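Local coordinates for protein DNA polymerase III subunit beta (Helicobacter pylori 26695, PDB 4S3I) that acts as the sliding clamp of DNA replication, tethering DNA polymerases and other proteins to DNA and so making them processive, at residues Ser257-Gly262 and Lys310-Glu315; Asn332-Thr337 and Ile352-Asp357. One frame throughout, in Å; residues are numbered along the deposited sequence.

In the fold
Both contacts lie within the C-terminal clamp domain and illustrate how loops are fixed to the edges and ends of a sheet. Their centres are 16 Å apart and their nearest atoms about 4 Å, without touching. Contact 1 joins strand 257-262 to the loop between strands 301-307 and 318-323; contact 2 follows along the chain and joins the loop after helix 324-332 to strand 350-354. One antiparallel sheet serves both: strand 338-343 runs between 257-262 and 350-354, pairing with each. Contact 1 links this sheet to the four-stranded one, whereas contact 2 holds the helix-to-strand connection, so one edge strand and one inner strand of the same sheet each receive a loop of the domain.

Contact 1: residues Ser257-Gly262 and Lys310-Glu315; sequences SSFTLG and KGLDIE
A water molecule bridges the two backbones, donating to the carbonyl O of T260 at 3.0 Å and, through a longer bond, to the carbonyl O of K310 at 3.3 Å. No direct hydrogen bond crosses the contact, and beyond this bridge the joint is apolar. F259 and L312 together carry most of it. With CG anti to its carbonyl carbon (chi1 -47°), the F259 ring is carried toward the loop, where CD1 meets L312 CD1 at 4.0 Å and CE1 meets I314 CG1 at a tight 3.4 Å. Both aliphatic chains come obliquely to the ring and cross F259 at about a right angle. I314 CD1 reaches still further along it, 3.5 Å from F259 CZ, and its second torsion (chi2 -126°) departs from a staggered value, perhaps in response to the close packing on the ring.

In the third clamp domain the contact joins the edge of one sheet to a loop of the other: strand 257-262, paired by backbone bonds with 338-343, is an outermost strand of its sheet within the chain, while the loop leads on to strand 318-323 of the four-stranded sheet. L284 on strand 279-284 of that second sheet touches F259, L312 and I314 alike. An inverse gamma turn centred on D313 bends the loop between its two apolar residues. The same L312 CD1 methyl also meets L261 CD2 at 4.0 Å.

Contact 2: residues Asn332-Thr337 and Ile352-Asp357; sequences NALGTT and IQESLD
L334 lays its isobutyl end over the backbone and the first part of the side chain of E354, the two side chains sliding past each other in opposite directions. Its CD2 methyl sits 3.6 Å from E354 N and 3.7 Å from E354 CG, while the other branch, CD1, turns to I352 and touches its CG2 at 3.8 Å, the two side chains crossing at about a right angle. The glutamate then runs on, extended beyond CG (chi2 -167°), which carries its carboxylate back to the opposite loop. There G335 N donates to E354 OE2 at 2.7 Å with an N-H...O angle of 156°. The donor stands well above the carboxylate plane, 54° out of it. A water lies between E354 OE2, at 2.8 Å, and the carbonyl O of A333. E354 is buried, and its side chain also touches K366, whose NZ is hydrogen-bonded to L356 O.

T336 borders the other oxygen: its CG2 methyl lies 3.5 Å from E354 OE1, and its hydroxyl is hydrogen-bonded to the backbone O of Q338. K263 NZ also ties the loop, bonding to the carbonyl oxygens of both L334 and T336.

On the strand side, I352 touches F327, A330 and L331 of the helix and F339 and L341 of the neighbouring strand, while the chain leaves E354 through a type II beta turn ending at D357. The whole is a helix-to-strand connection of a beta sliding clamp domain, its loop tied down on the end of strand 350-354, whose antiparallel neighbour 338-343 begins right after that loop.

Contact 1: residues Ser257-Gly262 and Lys310-Glu315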
# COMPACT_ATOMS: atom_id res chain seq x y z
N SER A 257 12.20 -40.87 -7.55
CA SER A 257 11.51 -40.28 -8.70
C SER A 257 11.83 -38.80 -8.91
O SER A 257 11.93 -38.03 -7.95
CB SER A 257 10.00 -40.48 -8.56
OG SER A 257 9.69 -41.18 -7.37
N SER A 258 12.00 -38.43 -10.18
CA SER A 258 12.18 -37.04 -10.59
C SER A 258 11.23 -36.67 -11.74
O SER A 258 11.33 -37.23 -12.84
CB SER A 258 13.62 -36.77 -11.01
OG SER A 258 14.51 -36.92 -9.93
N PHE A 259 10.34 -35.71 -11.51
CA PHE A 259 9.38 -35.30 -12.53
C PHE A 259 9.68 -33.90 -13.07
O PHE A 259 9.90 -32.97 -12.29
CB PHE A 259 7.97 -35.31 -11.96
CG PHE A 259 7.64 -36.56 -11.19
CD1 PHE A 259 7.47 -37.77 -11.85
CD2 PHE A 259 7.46 -36.52 -9.81
CE1 PHE A 259 7.13 -38.93 -11.14
CE2 PHE A 259 7.12 -37.67 -9.09
CZ PHE A 259 6.95 -38.88 -9.76
N THR A 260 9.69 -33.74 -14.39
CA THR A 260 9.84 -32.43 -15.01
C THR A 260 8.43 -31.88 -15.28
O THR A 260 7.66 -32.47 -16.03
CB THR A 260 10.66 -32.52 -16.30
OG1 THR A 260 11.96 -33.05 -15.99
CG2 THR A 260 10.83 -31.15 -16.95
N LEU A 261 8.09 -30.77 -14.64
CA LEU A 261 6.71 -30.26 -14.61
C LEU A 261 6.64 -28.79 -14.99
O LEU A 261 7.65 -28.09 -14.98
CB LEU A 261 6.12 -30.47 -13.21
CG LEU A 261 6.16 -31.92 -12.72
CD1 LEU A 261 6.06 -31.99 -11.20
CD2 LEU A 261 5.03 -32.75 -13.37
N GLY A 262 5.44 -28.29 -15.31
CA GLY A 262 5.28 -26.92 -15.75
C GLY A 262 5.18 -25.95 -14.58
O GLY A 262 4.28 -26.08 -13.73
N LYS A 310 4.00 -34.65 -21.90
CA LYS A 310 5.17 -35.54 -21.91
C LYS A 310 5.11 -36.47 -20.71
O LYS A 310 5.53 -36.10 -19.60
CB LYS A 310 6.47 -34.73 -21.90
CG LYS A 310 7.73 -35.54 -22.18
CD LYS A 310 8.89 -34.61 -22.52
CE LYS A 310 10.10 -35.37 -23.04
NZ LYS A 310 10.58 -36.40 -22.07
N GLY A 311 4.60 -37.68 -20.94
CA GLY A 311 4.27 -38.62 -19.88
C GLY A 311 5.31 -38.79 -18.79
O GLY A 311 6.51 -38.90 -19.07
N LEU A 312 4.86 -38.80 -17.54
CA LEU A 312 5.75 -39.03 -16.42
C LEU A 312 6.05 -40.53 -16.29
O LEU A 312 5.19 -41.36 -16.57
CB LEU A 312 5.11 -38.50 -15.14
CG LEU A 312 4.70 -37.02 -15.12
CD1 LEU A 312 4.18 -36.63 -13.74
CD2 LEU A 312 5.87 -36.12 -15.54
N ASP A 313 7.27 -40.87 -15.86
CA ASP A 313 7.59 -42.27 -15.58
C ASP A 313 6.89 -42.72 -14.29
O ASP A 313 7.49 -42.80 -13.22
CB ASP A 313 9.11 -42.49 -15.48
CG ASP A 313 9.48 -43.94 -15.20
OD1 ASP A 313 10.51 -44.17 -14.52
OD2 ASP A 313 8.75 -44.85 -15.65
N ILE A 314 5.60 -43.02 -14.43
CA ILE A 314 4.72 -43.34 -13.31
C ILE A 314 3.81 -44.50 -13.74
O ILE A 314 3.09 -44.38 -14.74
CB ILE A 314 3.85 -42.12 -12.94
CG1 ILE A 314 4.68 -41.08 -12.19
CG2 ILE A 314 2.62 -42.53 -12.13
CD1 ILE A 314 4.11 -40.66 -10.85
N GLU A 315 3.85 -45.61 -13.01
CA GLU A 315 3.04 -46.76 -13.38
C GLU A 315 1.78 -46.84 -12.54
O GLU A 315 0.96 -47.74 -12.71
CB GLU A 315 3.85 -48.06 -13.27
CG GLU A 315 4.04 -48.79 -14.60
CD GLU A 315 2.72 -49.21 -15.24
OE1 GLU A 315 2.27 -48.53 -16.18
OE2 GLU A 315 2.15 -50.23 -14.79
O HOH W 1 7.79 -33.90 -18.64

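Contact 2: residues Asn332-Thr337 and Ile352-Asp357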
# COMPACT_ATOMS: atom_id res chain seq x y z
N ASN A 332 8.61 -19.71 -7.17
CA ASN A 332 9.00 -18.31 -7.38
C ASN A 332 10.51 -18.11 -7.47
O ASN A 332 11.01 -17.22 -8.16
CB ASN A 332 8.43 -17.41 -6.27
CG ASN A 332 6.92 -17.36 -6.25
OD1 ASN A 332 6.26 -17.65 -7.26
ND2 ASN A 332 6.34 -16.98 -5.10
N ALA A 333 11.26 -18.96 -6.77
CA ALA A 333 12.72 -18.84 -6.74
C ALA A 333 13.41 -19.40 -7.98
O ALA A 333 14.64 -19.33 -8.10
CB ALA A 333 13.26 -19.52 -5.51
N LEU A 334 12.64 -19.97 -8.91
CA LEU A 334 13.19 -20.62 -10.10
C LEU A 334 13.15 -19.74 -11.33
O LEU A 334 12.15 -19.06 -11.57
CB LEU A 334 12.39 -21.89 -10.42
CG LEU A 334 12.28 -22.87 -9.27
CD1 LEU A 334 11.48 -24.07 -9.74
CD2 LEU A 334 13.68 -23.29 -8.83
N GLY A 335 14.21 -19.77 -12.14
CA GLY A 335 14.26 -18.94 -13.34
C GLY A 335 13.87 -19.63 -14.64
O GLY A 335 13.93 -19.02 -15.71
N THR A 336 13.45 -20.89 -14.58
CA THR A 336 13.16 -21.66 -15.81
C THR A 336 11.67 -21.86 -15.95
O THR A 336 10.95 -21.76 -14.97
CB THR A 336 13.82 -23.04 -15.75
OG1 THR A 336 13.52 -23.64 -14.48
CG2 THR A 336 15.34 -22.93 -15.90
N THR A 337 11.20 -22.18 -17.16
CA THR A 337 9.76 -22.35 -17.41
C THR A 337 9.25 -23.68 -16.87
O THR A 337 8.05 -23.87 -16.69
CB THR A 337 9.44 -22.27 -18.89
OG1 THR A 337 9.96 -23.44 -19.53
CG2 THR A 337 10.09 -21.02 -19.50
N ILE A 352 12.64 -29.22 -4.90
CA ILE A 352 12.20 -28.48 -6.08
C ILE A 352 13.38 -27.70 -6.62
O ILE A 352 14.06 -27.01 -5.87
CB ILE A 352 11.03 -27.52 -5.73
CG1 ILE A 352 9.75 -28.32 -5.46
CG2 ILE A 352 10.77 -26.51 -6.86
CD1 ILE A 352 8.61 -27.50 -4.89
N GLN A 353 13.65 -27.82 -7.92
CA GLN A 353 14.77 -27.09 -8.50
C GLN A 353 14.52 -26.80 -9.97
O GLN A 353 13.56 -27.32 -10.55
CB GLN A 353 16.10 -27.85 -8.29
CG GLN A 353 16.23 -29.12 -9.09
CD GLN A 353 17.46 -29.95 -8.69
OE1 GLN A 353 17.69 -31.02 -9.24
NE2 GLN A 353 18.25 -29.44 -7.74
N GLU A 354 15.37 -25.97 -10.56
CA GLU A 354 15.19 -25.61 -11.95
C GLU A 354 15.39 -26.84 -12.82
O GLU A 354 16.06 -27.80 -12.43
CB GLU A 354 16.20 -24.52 -12.39
CG GLU A 354 16.07 -23.19 -11.67
CD GLU A 354 16.85 -22.06 -12.34
OE1 GLU A 354 17.59 -22.32 -13.31
OE2 GLU A 354 16.71 -20.89 -11.90
N SER A 355 14.80 -26.81 -14.01
CA SER A 355 15.14 -27.77 -15.03
C SER A 355 16.59 -27.44 -15.41
O SER A 355 16.97 -26.25 -15.41
CB SER A 355 14.20 -27.58 -16.23
OG SER A 355 14.45 -28.53 -17.24
N LEU A 356 17.39 -28.46 -15.71
CA LEU A 356 18.80 -28.25 -16.07
C LEU A 356 19.58 -27.48 -14.99
O LEU A 356 20.42 -26.63 -15.32
CB LEU A 356 18.95 -27.49 -17.40
CG LEU A 356 18.24 -27.97 -18.66
CD1 LEU A 356 18.66 -27.12 -19.85
CD2 LEU A 356 18.53 -29.44 -18.93
N ASP A 357 19.29 -27.75 -13.71
CA ASP A 357 20.00 -27.10 -12.60
C ASP A 357 21.50 -27.32 -12.72
O ASP A 357 22.30 -26.45 -12.35
CB ASP A 357 19.51 -27.64 -11.25
CG ASP A 357 20.39 -27.17 -10.08
OD1 ASP A 357 20.13 -26.06 -9.55
OD2 ASP A 357 21.34 -27.89 -9.69
O HOH W 2 16.75 -20.11 -9.22